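Ddb_g0293866 (Dictyostelium discoideum, PDB 5LW6) binds ADP-ribose through the macrodomain that forms this chain, and as a whole protein probably recognises poly(ADP-ribose) at sites of DNA damage. Local coordinates at residues Phe66-Asp71 / Glu235-Leu240; Thr74-Asn79 / Pro239-Thr244; Phe58-Thr63 / Gln111-His116; Gly219-Met222 / Asp228-Lys231. One frame throughout, in Å; residues are numbered along the deposited sequence.

Contact 1: residues Phe66-Asp71 / Glu235-Leu240; sequences FGFNID and ELAKPL
F68, the residue that reaches across to A237 and K238, has its own backbone secured first: its N probably donates to S62 O, 2.9 Å away, fixing the point from which the ring is extended. No hydrogen bond joins 66-71 to 235-240, and the contact rests on this one phenyl group. With CG anti to the backbone N (chi1 -156°), the ring projects toward A237 and K238 and meets them with its far edge. F68 CE2 lies 3.8 Å from A237 O, and the carbonyl carbon of A237 is in the ring plane, so the rim hydrogens, which carry slight positive charge, face the polar peptide between A237 and K238. F68 CE2 also touches A237 CB at 4.0 Å. Alanine suits this place because a single methyl lets an aromatic edge come close to the helix backbone. Beside it, K238 lends its aliphatic part, with CG 4.2 Å from F68 CZ, while the rest of the chain carries the amine away from the ring. A lysine can thus pack with its methylenes and keep its charge at the exposed surface. Next to F68, N69 occupies the N-cap of the following helix; asparagine suits this role, its OD1 accepting from D72 N in the first turn. F68 therefore sits just before helix 70-87, resting on A73 of that helix and on S62 of the loop after strand 55-59, and joins them to the N-terminal part of helix 237-253, where K238 also touches D72 and I76.

Contact 2: residues Thr74-Asn79 / Pro239-Thr244; sequences TEISAN and PLLLET
Two helical segments run in the same general sense, though clearly inclined to each other, and come close at I76 and L242, whose CA atoms are 6.1 Å apart. At this closest approach I76 is the one residue of its segment that makes the contact. Its two branches divide the work. I76 CG2, placed anti to the backbone N while CG1 lies beside that N (chi1 -73°), presses on the backbone of the other helix, 3.8 Å from L242 CA, and meets L242 CB at 4.0 Å. The longer branch reaches L241, with I76 CD1 and L241 CD2 4.0 Å apart. A beta-branched isoleucine fits because it offers a short arm for the helix surface and a longer one for the neighbouring leucine. Away from this interface, T244 OG1 donates to L240 O over 2.8 Å, which satisfies the buried hydroxyl within its own helix. I76 touches K238 and Y245 as well as L241 and L242. With these four positions spaced along one face of helix 237-253, I76 acts as a single knob in a hole of four residues, resembling knobs-into-holes packing, here within the layered alpha/beta architecture of a macrodomain.

Contact 3: residues Phe58-Thr63 / Gln111-His116; sequences FPFIST and QSFKKH
The backbones stay well apart, with F60 CA 12.0 Å from F113 CA, as the segment 58-63 leaves its strand for a type II turn and 111-116 continues a helix; two phenyl rings span the gap. They come from opposite directions and form an offset edge-to-face pair, the edge of F113 toward the face of F60, with centroids 5.9 Å apart and planes at 63°. The nearest atoms are F60 CE1 and F113 CZ, 4.1 Å from each other. CG of F60 is anti to its N (chi1 -173°), which carries the ring out from the turn toward the helix. Over one face of that ring stands T63, its CG2 3.5 Å above the centre, so the threonine methyl makes a CH-pi contact. The same side chain ties the turn together: T63 OG1 donates to F60 O at 2.8 Å, and T63 N gives that carbonyl a second, longer bond. Threonine serves both ends, hydroxyl to the backbone and methyl to the ring, while phenylalanines are long enough to bridge separated backbones without burying a polar group. Both rings rest on M98 of strand 95-101. F60 further touches T74 of helix 70-87 and Y245 of helix 237-253, whereas F113 meets the loop residue W121.

Contact 4: residues Gly219-Met222 / Asp228-Lys231; sequences GVNM and DAFK
N221 and F230 bring together two parts of one irregular loop, the connection from strand 213-217 to helix 237-253 of the macrodomain, in a pairing too loose to count as a regular beta hairpin. Hydrogen bonding comes first. F230 N donates to N221 O over 2.8 Å, nearly straight at 160° and in the carbonyl plane. The same oxygen receives a weaker CA-H...O contact from A229 CA, at 3.4 Å. A water adds a second link, accepting from N221 N at 2.8 Å and donating to D228 O at 2.7 Å, so it bridges two backbone atoms too far apart to bond directly. The side chain of N221 is occupied with its own loop: OD1 accepts from N223 N, an Asx turn for which asparagine is apt, and ND2 has a weak bond to P227 O while lying against A229.

Apolar packing centres on F230. The V220 and F230 side chains cross at about a right angle, with V220 CG1 3.6 Å from F230 CD1; a compact branched residue fits beside a ring that L240 of the helix also touches. M222, deposited as selenomethionine, lies across the stem of the same phenylalanine, its SE 3.9 Å from F230 CB. Torsions of -62° at chi2 and -65° at chi3 bend this flexible chain, leaving M222 CE 3.6 Å from K231 O.

Overall arrangement
Contact 1, where the F68 ring just before helix 70-87 packs on helix 237-253, lies next to contact 2, in which the two helices themselves meet; their centres are 8 Å apart, and F68 CE1 meets L241 CD2 at 3.7 Å. Contact 3 extends the packing to helix 107-116, with A78 CB 3.5 Å from H116 CB. Along the chain, contact 4 is nested within the span closed by contact 1, its centre again 8 Å away, and F66 O probably accepts a hydrogen bond from M222 N (2.7 Å). Contacts 3 and 4 have centres 18 Å apart, yet S62 OG and V220 O, 2.8 Å apart, probably join them by a hydrogen bond. None of the four contacts includes a bound ligand.

Contact 1: residues Phe66-Asp71 / Glu235-Leu240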
# COMPACT_ATOMS: atom_id res chain seq x y z
N PHE A 66 5.89 8.97 -8.37
CA PHE A 66 4.88 8.91 -9.46
C PHE A 66 4.18 10.21 -9.81
O PHE A 66 3.47 10.34 -10.84
CB PHE A 66 3.85 7.81 -9.16
CG PHE A 66 4.38 6.41 -9.44
CD1 PHE A 66 5.71 6.18 -9.69
CD2 PHE A 66 3.52 5.32 -9.38
CE1 PHE A 66 6.19 4.88 -9.91
CE2 PHE A 66 4.00 4.02 -9.56
CZ PHE A 66 5.35 3.79 -9.83
N GLY A 67 4.29 11.17 -8.93
CA GLY A 67 3.84 12.47 -9.26
C GLY A 67 2.36 12.69 -9.39
O GLY A 67 1.93 13.65 -10.03
N PHE A 68 1.54 11.91 -8.68
CA PHE A 68 0.12 12.08 -8.81
C PHE A 68 -0.24 13.39 -8.13
O PHE A 68 0.35 13.74 -7.12
CB PHE A 68 -0.64 10.95 -8.13
CG PHE A 68 -2.01 10.74 -8.67
CD1 PHE A 68 -3.05 11.48 -8.22
CD2 PHE A 68 -2.27 9.76 -9.64
CE1 PHE A 68 -4.32 11.28 -8.75
CE2 PHE A 68 -3.54 9.52 -10.10
CZ PHE A 68 -4.58 10.28 -9.67
N ASN A 69 -1.18 14.11 -8.71
CA ASN A 69 -1.66 15.37 -8.13
C ASN A 69 -2.07 15.17 -6.67
O ASN A 69 -2.87 14.31 -6.35
CB ASN A 69 -2.82 15.90 -8.96
CG ASN A 69 -3.45 17.11 -8.36
OD1 ASN A 69 -4.28 17.01 -7.51
ND2 ASN A 69 -3.06 18.27 -8.82
N ILE A 70 -1.46 15.92 -5.77
CA ILE A 70 -1.62 15.63 -4.35
C ILE A 70 -3.04 15.97 -3.86
O ILE A 70 -3.57 15.23 -3.03
CB ILE A 70 -0.57 16.34 -3.53
CG1 ILE A 70 0.78 15.67 -3.88
CG2 ILE A 70 -0.76 16.19 -2.04
CD1 ILE A 70 1.91 16.53 -3.46
N ASP A 71 -3.62 17.09 -4.32
CA ASP A 71 -5.01 17.39 -3.95
C ASP A 71 -5.92 16.20 -4.30
O ASP A 71 -6.76 15.80 -3.47
CB ASP A 71 -5.50 18.62 -4.72
CG ASP A 71 -4.80 19.93 -4.29
OD1 ASP A 71 -4.38 20.00 -3.07
OD2 ASP A 71 -4.73 20.93 -5.13
N GLU A 235 -8.47 10.71 -18.28
CA GLU A 235 -9.72 10.44 -17.60
C GLU A 235 -9.66 9.12 -16.80
O GLU A 235 -10.54 8.84 -16.02
CB GLU A 235 -10.89 10.44 -18.59
CG GLU A 235 -11.33 11.87 -18.96
CD GLU A 235 -12.70 11.94 -19.63
OE1 GLU A 235 -12.92 11.27 -20.66
OE2 GLU A 235 -13.58 12.68 -19.13
N LEU A 236 -8.59 8.33 -16.99
CA LEU A 236 -8.47 7.11 -16.29
C LEU A 236 -7.67 7.18 -14.99
O LEU A 236 -7.70 6.23 -14.26
CB LEU A 236 -7.84 6.04 -17.15
CG LEU A 236 -8.59 5.50 -18.36
CD1 LEU A 236 -9.22 6.64 -19.16
CD2 LEU A 236 -7.61 4.65 -19.22
N ALA A 237 -6.93 8.25 -14.77
CA ALA A 237 -5.99 8.41 -13.65
C ALA A 237 -6.71 8.33 -12.31
O ALA A 237 -6.40 7.49 -11.47
CB ALA A 237 -5.21 9.70 -13.75
N LYS A 238 -7.71 9.16 -12.12
CA LYS A 238 -8.45 9.09 -10.81
C LYS A 238 -9.20 7.79 -10.50
O LYS A 238 -9.07 7.22 -9.38
CB LYS A 238 -9.29 10.35 -10.62
CG LYS A 238 -8.47 11.65 -10.56
CD LYS A 238 -9.31 12.82 -10.03
CE LYS A 238 -9.33 14.05 -10.88
NZ LYS A 238 -10.58 14.84 -10.64
N PRO A 239 -9.95 7.24 -11.47
CA PRO A 239 -10.55 5.97 -11.30
C PRO A 239 -9.58 4.82 -11.01
O PRO A 239 -9.87 3.97 -10.20
CB PRO A 239 -11.26 5.74 -12.63
CG PRO A 239 -11.54 7.08 -13.13
CD PRO A 239 -10.41 7.91 -12.72
N LEU A 240 -8.45 4.81 -11.70
CA LEU A 240 -7.47 3.77 -11.43
C LEU A 240 -6.76 3.95 -10.08
O LEU A 240 -6.44 2.96 -9.46
CB LEU A 240 -6.48 3.66 -12.55
CG LEU A 240 -7.01 2.85 -13.76
CD1 LEU A 240 -6.01 3.06 -14.87
CD2 LEU A 240 -7.25 1.38 -13.50

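Contact 2: residues Thr74-Asn79 / Pro239-Thr244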
# COMPACT_ATOMS: atom_id res chain seq x y z
N THR A 74 -5.10 13.02 -2.22
CA THR A 74 -5.56 13.16 -0.83
C THR A 74 -7.02 12.84 -0.72
O THR A 74 -7.44 12.11 0.17
CB THR A 74 -5.27 14.58 -0.31
OG1 THR A 74 -3.86 14.80 -0.36
CG2 THR A 74 -5.86 14.79 1.12
N GLU A 75 -7.83 13.39 -1.63
CA GLU A 75 -9.28 13.16 -1.56
C GLU A 75 -9.58 11.67 -1.77
O GLU A 75 -10.43 11.06 -1.07
CB GLU A 75 -9.98 14.05 -2.62
CG GLU A 75 -10.99 13.38 -3.53
CD GLU A 75 -11.23 14.24 -4.74
OE1 GLU A 75 -11.30 15.51 -4.58
OE2 GLU A 75 -11.34 13.64 -5.84
N ILE A 76 -8.93 11.07 -2.75
CA ILE A 76 -9.18 9.66 -3.07
C ILE A 76 -8.74 8.77 -1.90
O ILE A 76 -9.51 7.94 -1.47
CB ILE A 76 -8.48 9.26 -4.36
CG1 ILE A 76 -9.18 9.87 -5.54
CG2 ILE A 76 -8.42 7.73 -4.54
CD1 ILE A 76 -8.32 9.91 -6.76
N SER A 77 -7.53 8.98 -1.39
CA SER A 77 -6.98 8.23 -0.32
C SER A 77 -7.92 8.34 0.90
O SER A 77 -8.31 7.34 1.53
CB SER A 77 -5.60 8.90 0.09
OG SER A 77 -5.06 8.18 1.13
N ALA A 78 -8.23 9.57 1.30
CA ALA A 78 -9.02 9.79 2.53
C ALA A 78 -10.39 9.15 2.40
O ALA A 78 -10.90 8.53 3.33
CB ALA A 78 -9.22 11.27 2.83
N ASN A 79 -11.01 9.36 1.24
CA ASN A 79 -12.31 8.81 1.03
C ASN A 79 -12.29 7.25 1.03
O ASN A 79 -13.19 6.62 1.59
CB ASN A 79 -12.97 9.42 -0.24
CG ASN A 79 -13.64 10.81 0.04
OD1 ASN A 79 -13.86 11.58 -0.90
ND2 ASN A 79 -13.95 11.13 1.30
N PRO A 239 -9.95 7.24 -11.47
CA PRO A 239 -10.55 5.97 -11.30
C PRO A 239 -9.58 4.82 -11.01
O PRO A 239 -9.87 3.97 -10.20
CB PRO A 239 -11.26 5.74 -12.63
CG PRO A 239 -11.54 7.08 -13.13
CD PRO A 239 -10.41 7.91 -12.72
N LEU A 240 -8.45 4.81 -11.70
CA LEU A 240 -7.47 3.77 -11.43
C LEU A 240 -6.76 3.95 -10.08
O LEU A 240 -6.44 2.96 -9.46
CB LEU A 240 -6.48 3.66 -12.55
CG LEU A 240 -7.01 2.85 -13.76
CD1 LEU A 240 -6.01 3.06 -14.87
CD2 LEU A 240 -7.25 1.38 -13.50
N LEU A 241 -6.54 5.17 -9.62
CA LEU A 241 -5.93 5.29 -8.26
C LEU A 241 -6.93 4.77 -7.21
O LEU A 241 -6.58 4.08 -6.26
CB LEU A 241 -5.52 6.70 -7.99
CG LEU A 241 -4.86 6.94 -6.63
CD1 LEU A 241 -3.56 6.19 -6.56
CD2 LEU A 241 -4.65 8.43 -6.48
N LEU A 242 -8.21 5.12 -7.34
CA LEU A 242 -9.19 4.57 -6.45
C LEU A 242 -9.25 3.08 -6.48
O LEU A 242 -9.36 2.43 -5.42
CB LEU A 242 -10.60 5.18 -6.71
CG LEU A 242 -11.71 4.63 -5.85
CD1 LEU A 242 -11.56 5.07 -4.43
CD2 LEU A 242 -13.05 5.06 -6.45
N GLU A 243 -9.22 2.50 -7.68
CA GLU A 243 -9.25 1.07 -7.81
C GLU A 243 -8.03 0.44 -7.12
O GLU A 243 -8.13 -0.65 -6.58
CB GLU A 243 -9.25 0.68 -9.28
CG GLU A 243 -9.23 -0.81 -9.58
CD GLU A 243 -10.37 -1.68 -9.09
OE1 GLU A 243 -11.44 -1.22 -8.59
OE2 GLU A 243 -10.20 -2.94 -9.28
N THR A 244 -6.88 1.10 -7.18
CA THR A 244 -5.66 0.66 -6.45
C THR A 244 -5.97 0.53 -4.95
O THR A 244 -5.65 -0.49 -4.34
CB THR A 244 -4.45 1.52 -6.74
OG1 THR A 244 -4.29 1.80 -8.15
CG2 THR A 244 -3.24 0.87 -6.24

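Contact 3: residues Phe58-Thr63 / Gln111-His116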
# COMPACT_ATOMS: atom_id res chain seq x y z
N PHE A 58 1.21 1.15 4.55
CA PHE A 58 1.07 1.36 3.10
C PHE A 58 1.47 2.76 2.76
O PHE A 58 1.41 3.60 3.60
CB PHE A 58 -0.35 1.06 2.60
CG PHE A 58 -1.43 1.93 3.18
CD1 PHE A 58 -1.95 1.67 4.42
CD2 PHE A 58 -1.92 2.99 2.45
CE1 PHE A 58 -2.95 2.48 4.96
CE2 PHE A 58 -2.96 3.81 2.95
CZ PHE A 58 -3.48 3.52 4.23
N PRO A 59 1.98 2.96 1.53
CA PRO A 59 2.32 4.29 1.11
C PRO A 59 1.10 5.15 0.72
O PRO A 59 0.00 4.64 0.56
CB PRO A 59 3.26 4.00 -0.08
CG PRO A 59 2.62 2.86 -0.73
CD PRO A 59 2.16 1.98 0.44
N PHE A 60 1.33 6.47 0.66
CA PHE A 60 0.37 7.44 0.13
C PHE A 60 0.46 7.31 -1.39
O PHE A 60 1.31 7.92 -2.07
CB PHE A 60 0.76 8.80 0.67
CG PHE A 60 -0.18 9.93 0.37
CD1 PHE A 60 -1.48 9.72 -0.03
CD2 PHE A 60 0.24 11.28 0.63
CE1 PHE A 60 -2.36 10.76 -0.22
CE2 PHE A 60 -0.66 12.34 0.40
CZ PHE A 60 -1.95 12.09 -0.04
N ILE A 61 -0.38 6.42 -1.90
CA ILE A 61 -0.15 5.83 -3.22
C ILE A 61 0.00 6.89 -4.29
O ILE A 61 -0.82 7.81 -4.37
CB ILE A 61 -1.26 4.81 -3.56
CG1 ILE A 61 -1.43 3.79 -2.38
CG2 ILE A 61 -1.05 4.25 -4.96
CD1 ILE A 61 -2.52 2.78 -2.68
N SER A 62 1.10 6.76 -5.04
CA SER A 62 1.44 7.54 -6.27
C SER A 62 1.89 8.97 -6.02
O SER A 62 2.12 9.70 -6.97
CB SER A 62 0.26 7.53 -7.23
OG SER A 62 0.10 6.19 -7.69
N THR A 63 2.05 9.38 -4.78
CA THR A 63 2.30 10.77 -4.48
C THR A 63 3.72 11.19 -4.55
O THR A 63 4.02 12.39 -4.58
CB THR A 63 1.78 11.23 -3.11
OG1 THR A 63 2.37 10.49 -2.06
CG2 THR A 63 0.28 11.07 -3.05
N GLN A 111 -4.83 18.39 7.86
CA GLN A 111 -6.17 19.07 7.90
C GLN A 111 -7.12 18.58 6.80
O GLN A 111 -8.29 18.47 7.01
CB GLN A 111 -6.01 20.61 7.77
CG GLN A 111 -5.48 21.27 9.02
CD GLN A 111 -5.30 22.77 8.84
OE1 GLN A 111 -5.27 23.30 7.71
NE2 GLN A 111 -5.22 23.48 9.97
N SER A 112 -6.58 18.27 5.62
CA SER A 112 -7.38 17.82 4.51
C SER A 112 -7.95 16.46 4.83
O SER A 112 -9.14 16.21 4.57
CB SER A 112 -6.55 17.68 3.22
OG SER A 112 -7.44 17.52 2.14
N PHE A 113 -7.11 15.57 5.37
CA PHE A 113 -7.63 14.33 5.85
C PHE A 113 -8.71 14.53 6.89
O PHE A 113 -9.78 13.88 6.81
CB PHE A 113 -6.54 13.33 6.38
CG PHE A 113 -5.86 12.59 5.27
CD1 PHE A 113 -4.84 13.15 4.61
CD2 PHE A 113 -6.20 11.31 4.95
CE1 PHE A 113 -4.16 12.48 3.57
CE2 PHE A 113 -5.60 10.64 3.89
CZ PHE A 113 -4.59 11.21 3.18
N LYS A 114 -8.47 15.40 7.86
CA LYS A 114 -9.46 15.66 8.89
C LYS A 114 -10.79 16.10 8.32
O LYS A 114 -11.84 15.64 8.78
CB LYS A 114 -9.01 16.78 9.82
CG LYS A 114 -8.01 16.41 10.86
CD LYS A 114 -7.72 17.62 11.79
CE LYS A 114 -6.64 17.30 12.84
NZ LYS A 114 -6.44 18.46 13.74
N LYS A 115 -10.74 16.89 7.27
CA LYS A 115 -11.93 17.40 6.64
C LYS A 115 -12.72 16.27 5.98
O LYS A 115 -13.93 16.18 6.17
CB LYS A 115 -11.52 18.47 5.63
CG LYS A 115 -12.62 19.00 4.76
CD LYS A 115 -12.08 19.81 3.55
CE LYS A 115 -13.22 20.64 2.89
NZ LYS A 115 -12.99 21.33 1.56
N HIS A 116 -12.03 15.37 5.30
CA HIS A 116 -12.70 14.20 4.71
C HIS A 116 -13.24 13.22 5.70
O HIS A 116 -14.09 12.45 5.37
CB HIS A 116 -11.73 13.50 3.71
CG HIS A 116 -11.53 14.29 2.47
ND1 HIS A 116 -10.49 15.18 2.28
CD2 HIS A 116 -12.31 14.38 1.37
CE1 HIS A 116 -10.64 15.79 1.11
NE2 HIS A 116 -11.75 15.34 0.57

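Contact 4: residues Gly219-Met222 / Asp228-Lys231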
# COMPACT_ATOMS: atom_id res chain seq x y z
N GLY A 219 0.05 1.50 -8.49
CA GLY A 219 -0.69 2.73 -8.56
C GLY A 219 -0.38 3.40 -9.91
O GLY A 219 0.50 2.97 -10.66
N VAL A 220 -1.04 4.51 -10.14
CA VAL A 220 -0.98 5.26 -11.36
C VAL A 220 0.26 6.16 -11.34
O VAL A 220 0.49 6.89 -10.41
CB VAL A 220 -2.26 6.10 -11.50
CG1 VAL A 220 -2.15 7.04 -12.67
CG2 VAL A 220 -3.47 5.21 -11.62
N ASN A 221 1.08 6.02 -12.37
CA ASN A 221 2.24 6.89 -12.52
C ASN A 221 1.94 8.03 -13.48
O ASN A 221 1.43 7.84 -14.57
CB ASN A 221 3.42 6.11 -13.13
CG ASN A 221 4.57 7.01 -13.44
OD1 ASN A 221 4.97 7.79 -12.58
ND2 ASN A 221 5.13 6.93 -14.67
N MSE A 222 2.30 9.20 -13.04
CA MSE A 222 2.17 10.37 -13.85
C MSE A 222 3.50 10.92 -14.33
O MSE A 222 3.49 11.90 -15.11
CB MSE A 222 1.52 11.54 -13.06
CG MSE A 222 0.17 11.20 -12.42
SE MSE A 222 -1.22 10.72 -13.61
CE MSE A 222 -1.36 12.49 -14.51
N ASP A 228 5.06 3.61 -17.95
CA ASP A 228 3.60 3.62 -18.08
C ASP A 228 3.00 4.91 -17.51
O ASP A 228 1.95 4.90 -16.82
CB ASP A 228 3.01 2.43 -17.34
CG ASP A 228 3.19 1.10 -18.06
OD1 ASP A 228 3.61 1.06 -19.24
OD2 ASP A 228 2.86 0.06 -17.44
N ALA A 229 3.62 6.03 -17.85
CA ALA A 229 3.13 7.33 -17.42
C ALA A 229 1.81 7.67 -18.10
O ALA A 229 1.62 7.40 -19.30
CB ALA A 229 4.18 8.38 -17.67
N PHE A 230 0.87 8.21 -17.32
CA PHE A 230 -0.41 8.67 -17.78
C PHE A 230 -0.27 10.15 -18.06
O PHE A 230 0.47 10.87 -17.38
CB PHE A 230 -1.57 8.45 -16.74
CG PHE A 230 -2.07 7.03 -16.64
CD1 PHE A 230 -1.29 6.03 -16.06
CD2 PHE A 230 -3.31 6.67 -17.15
CE1 PHE A 230 -1.74 4.75 -15.95
CE2 PHE A 230 -3.78 5.38 -17.04
CZ PHE A 230 -2.99 4.41 -16.46
N LYS A 231 -0.99 10.58 -19.09
CA LYS A 231 -1.00 11.99 -19.48
C LYS A 231 -1.80 12.73 -18.44
O LYS A 231 -2.72 12.15 -17.83
CB LYS A 231 -1.67 12.18 -20.84
CG LYS A 231 -0.99 11.47 -21.99
CD LYS A 231 -1.75 11.65 -23.31
CE LYS A 231 -0.93 11.07 -24.46
NZ LYS A 231 -1.66 11.03 -25.75
O HOH W 1 1.13 4.03 -14.39